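Local coordinates for protein N(G),N(G)-dimethylarginine dimethylaminohydrolase (Pseudomonas aeruginosa, PDB 1H70) that hydrolyses N(G),N(G)-dimethyl-L-arginine and N(G)-monomethyl-L-arginine, inhibitors of nitric oxide synthase, to L-citrulline and dimethylamine or methylamine, at residues T45-I50 with N210-M215. The protein carries 1 engineered substitution. Residues are numbered along the deposited sequence; the frame is centred on the assembly and turned at random.
Sequences TCDVDI and NERVIM
The beta hairpin of strands 207-209 and 212-216, part of what is consistent with the pentein alpha/beta propeller of this enzyme's family, meets the turn between helix 29-43 and strand 49-53 here, with Arg212 reaching across to Thr45, Cys46 and Asp47. The pairing illustrates how one arginine on a strand can tie a hairpin to a loop by binding both a carboxylate and main-chain carbonyls. NH1 of Arg212 forms a salt bridge with OD2 of Asp47 (2.9 Å), approaching from above the carboxylate, whose plane stands almost perpendicular to the guanidinium (89°). Two weak, bent bonds, from NE (3.1 Å) and NH1 (3.0 Å) of Arg212, converge on Thr45 O, while NH2 turns back to Asn210 O in its own segment (2.9 Å), a bond lying in the guanidinium plane. All three nitrogens are thus engaged, which restrains rotation of the group, and CA of Cys46 lies over one of its faces. The bend at chi2 (-85°) lets the guanidinium serve both segments at once. Alongside, the amide of Asn210 gives ND2 to Cys46 O (3.1 Å), nearly in line with the carbonyl, and the same nitrogen touches CG1 of Val48; OD1 of Asn210 accepts from the backbone N of Phe3. Deeper in, Cys46 SG meets CD1 of Ile214 at 4.1 Å. That isoleucine, its side chain about 13 Å from the bound citrulline, also packs on Ala42 and Leu43 of helix 29-43, so the contact links the sheet of 207-209, 212-216 and 232-236 to the loop leading from that helix into strand 49-53.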
ATOM      1  N   THR A  45      -4.096  16.373   7.745  1.00 11.93           N
ATOM      2  CA  THR A  45      -3.806  17.620   7.021  1.00 12.92           C
ATOM      3  C   THR A  45      -3.988  17.494   5.524  1.00 13.30           C
ATOM      4  O   THR A  45      -3.707  18.446   4.782  1.00 13.74           O
ATOM      5  CB  THR A  45      -2.369  18.127   7.277  1.00 13.43           C
ATOM      6  OG1 THR A  45      -1.392  17.305   6.615  1.00 14.23           O
ATOM      7  CG2 THR A  45      -2.025  18.066   8.767  1.00 13.66           C
ATOM      8  N   CYS A  46      -4.495  16.358   5.063  1.00 13.04           N
ATOM      9  CA  CYS A  46      -4.609  16.121   3.622  1.00 13.39           C
ATOM     10  C   CYS A  46      -6.017  16.250   3.034  1.00 13.83           C
ATOM     11  O   CYS A  46      -6.278  15.724   1.987  1.00 13.87           O
ATOM     12  CB  CYS A  46      -4.023  14.744   3.269  1.00 13.21           C
ATOM     13  SG  CYS A  46      -2.273  14.559   3.691  1.00 13.82           S
ATOM     14  N   ASP A  47      -6.930  16.928   3.711  1.00 14.56           N
ATOM     15  CA  ASP A  47      -8.278  17.139   3.198  1.00 15.51           C
ATOM     16  C   ASP A  47      -9.037  15.855   2.863  1.00 15.06           C
ATOM     17  O   ASP A  47      -9.747  15.765   1.864  1.00 14.65           O
ATOM     18  CB  ASP A  47      -8.245  18.121   2.030  1.00 17.68           C
ATOM     19  CG  ASP A  47      -7.708  19.452   2.487  1.00 22.39           C
ATOM     20  OD1 ASP A  47      -7.733  19.708   3.721  1.00 29.17           O
ATOM     21  OD2 ASP A  47      -7.202  20.235   1.681  1.00 27.49           O
ATOM     22  N   VAL A  48      -8.933  14.877   3.759  1.00 13.55           N
ATOM     23  CA  VAL A  48      -9.678  13.630   3.593  1.00 12.40           C
ATOM     24  C   VAL A  48     -10.353  13.315   4.922  1.00 11.99           C
ATOM     25  O   VAL A  48      -9.927  13.858   5.955  1.00 12.08           O
ATOM     26  CB  VAL A  48      -8.730  12.453   3.277  1.00 11.98           C
ATOM     27  CG1 VAL A  48      -8.137  12.587   1.887  1.00 12.96           C
ATOM     28  CG2 VAL A  48      -7.571  12.373   4.305  1.00 11.26           C
ATOM     29  N   ASP A  49     -11.425  12.523   4.948  1.00 11.73           N
ATOM     30  CA  ASP A  49     -11.868  12.100   6.284  1.00 12.78           C
ATOM     31  C   ASP A  49     -11.227  10.752   6.511  1.00 11.99           C
ATOM     32  O   ASP A  49     -10.842  10.074   5.549  1.00 10.21           O
ATOM     33  CB  ASP A  49     -13.365  12.157   6.579  1.00 15.10           C
ATOM     34  CG  ASP A  49     -14.165  11.616   5.491  1.00 17.76           C
ATOM     35  OD1 ASP A  49     -13.798  10.474   5.139  1.00 24.26           O
ATOM     36  OD2 ASP A  49     -15.166  12.240   5.009  1.00 20.62           O
ATOM     37  N   ILE A  50     -11.073  10.376   7.777  1.00 10.74           N
ATOM     38  CA  ILE A  50     -10.321   9.208   8.147  1.00 10.49           C
ATOM     39  C   ILE A  50     -11.213   8.257   8.913  1.00 11.12           C
ATOM     40  O   ILE A  50     -11.936   8.721   9.785  1.00 11.65           O
ATOM     41  CB  ILE A  50      -9.152   9.663   9.069  1.00 10.58           C
ATOM     42  CG1 ILE A  50      -8.171  10.534   8.275  1.00  8.84           C
ATOM     43  CG2 ILE A  50      -8.480   8.486   9.766  1.00 10.25           C
ATOM     44  CD1 ILE A  50      -7.372  11.538   9.101  1.00 12.49           C
ATOM     45  N   ASN A 210      -3.778  13.934  -2.430  1.00 12.23           N
ATOM     46  CA  ASN A 210      -4.223  15.301  -2.662  1.00 13.34           C
ATOM     47  C   ASN A 210      -3.120  16.378  -2.727  1.00 13.14           C
ATOM     48  O   ASN A 210      -3.222  17.475  -2.152  1.00 12.87           O
ATOM     49  CB  ASN A 210      -5.285  15.651  -1.608  1.00 13.21           C
ATOM     50  CG  ASN A 210      -6.547  14.793  -1.762  1.00 13.60           C
ATOM     51  OD1 ASN A 210      -6.710  14.091  -2.764  1.00 15.17           O
ATOM     52  ND2 ASN A 210      -7.454  14.853  -0.777  1.00 12.39           N
ATOM     53  N   GLU A 211      -2.074  16.055  -3.451  1.00 14.25           N
ATOM     54  CA  GLU A 211      -0.920  16.939  -3.679  1.00 14.91           C
ATOM     55  C   GLU A 211       0.081  17.004  -2.529  1.00 14.80           C
ATOM     56  O   GLU A 211       1.093  17.695  -2.625  1.00 15.50           O
ATOM     57  CB  GLU A 211      -1.298  18.316  -4.224  1.00 16.59           C
ATOM     58  CG  GLU A 211      -2.101  18.345  -5.528  1.00 19.01           C
ATOM     59  CD  GLU A 211      -1.626  17.481  -6.704  1.00 22.98           C
ATOM     60  OE1 GLU A 211      -0.483  16.980  -6.756  1.00 19.65           O
ATOM     61  OE2 GLU A 211      -2.485  17.300  -7.615  1.00 25.93           O
ATOM     62  N   ARG A 212      -0.194  16.283  -1.440  1.00 14.07           N
ATOM     63  CA  ARG A 212       0.747  16.099  -0.345  1.00 13.91           C
ATOM     64  C   ARG A 212       1.413  14.760  -0.649  1.00 13.09           C
ATOM     65  O   ARG A 212       0.788  13.909  -1.317  1.00 12.82           O
ATOM     66  CB  ARG A 212       0.070  15.945   1.024  1.00 14.28           C
ATOM     67  CG  ARG A 212      -1.363  16.513   1.135  1.00 21.03           C
ATOM     68  CD  ARG A 212      -1.383  17.934   1.440  1.00 20.81           C
ATOM     69  NE  ARG A 212      -2.549  18.669   1.932  1.00 18.96           N
ATOM     70  CZ  ARG A 212      -3.696  19.129   1.431  1.00 18.29           C
ATOM     71  NH1 ARG A 212      -4.425  19.871   2.263  1.00 17.61           N
ATOM     72  NH2 ARG A 212      -4.194  18.851   0.211  1.00 17.51           N
ATOM     73  N   VAL A 213       2.642  14.554  -0.214  1.00 11.52           N
ATOM     74  CA  VAL A 213       3.257  13.239  -0.393  1.00 11.12           C
ATOM     75  C   VAL A 213       3.789  12.868   0.982  1.00 12.33           C
ATOM     76  O   VAL A 213       4.619  13.590   1.565  1.00 13.18           O
ATOM     77  CB  VAL A 213       4.345  13.139  -1.468  1.00 12.13           C
ATOM     78  CG1 VAL A 213       5.091  11.813  -1.300  1.00  9.40           C
ATOM     79  CG2 VAL A 213       3.764  13.166  -2.874  1.00  9.94           C
ATOM     80  N   ILE A 214       3.276  11.772   1.529  1.00 11.64           N
ATOM     81  CA  ILE A 214       3.694  11.317   2.856  1.00 11.19           C
ATOM     82  C   ILE A 214       4.795  10.282   2.669  1.00 10.53           C
ATOM     83  O   ILE A 214       4.621   9.327   1.892  1.00 10.14           O
ATOM     84  CB  ILE A 214       2.508  10.762   3.659  1.00 11.89           C
ATOM     85  CG1 ILE A 214       1.521  11.908   3.978  1.00 14.79           C
ATOM     86  CG2 ILE A 214       2.998  10.133   4.961  1.00 13.08           C
ATOM     87  CD1 ILE A 214       0.194  11.458   4.578  1.00 16.29           C
ATOM     88  N   MET A 215       5.937  10.467   3.322  1.00 10.07           N
ATOM     89  CA  MET A 215       7.058   9.553   3.109  1.00 10.18           C
ATOM     90  C   MET A 215       7.730   9.271   4.448  1.00 11.19           C
ATOM     91  O   MET A 215       7.537  10.044   5.407  1.00 11.88           O
ATOM     92  CB  MET A 215       8.089  10.206   2.156  1.00 10.87           C
ATOM     93  CG  MET A 215       8.811  11.356   2.842  1.00 10.92           C
ATOM     94  SD  MET A 215      10.124  12.128   1.824  1.00 11.43           S
ATOM     95  CE  MET A 215      11.180  10.742   1.619  1.00  9.25           C
TER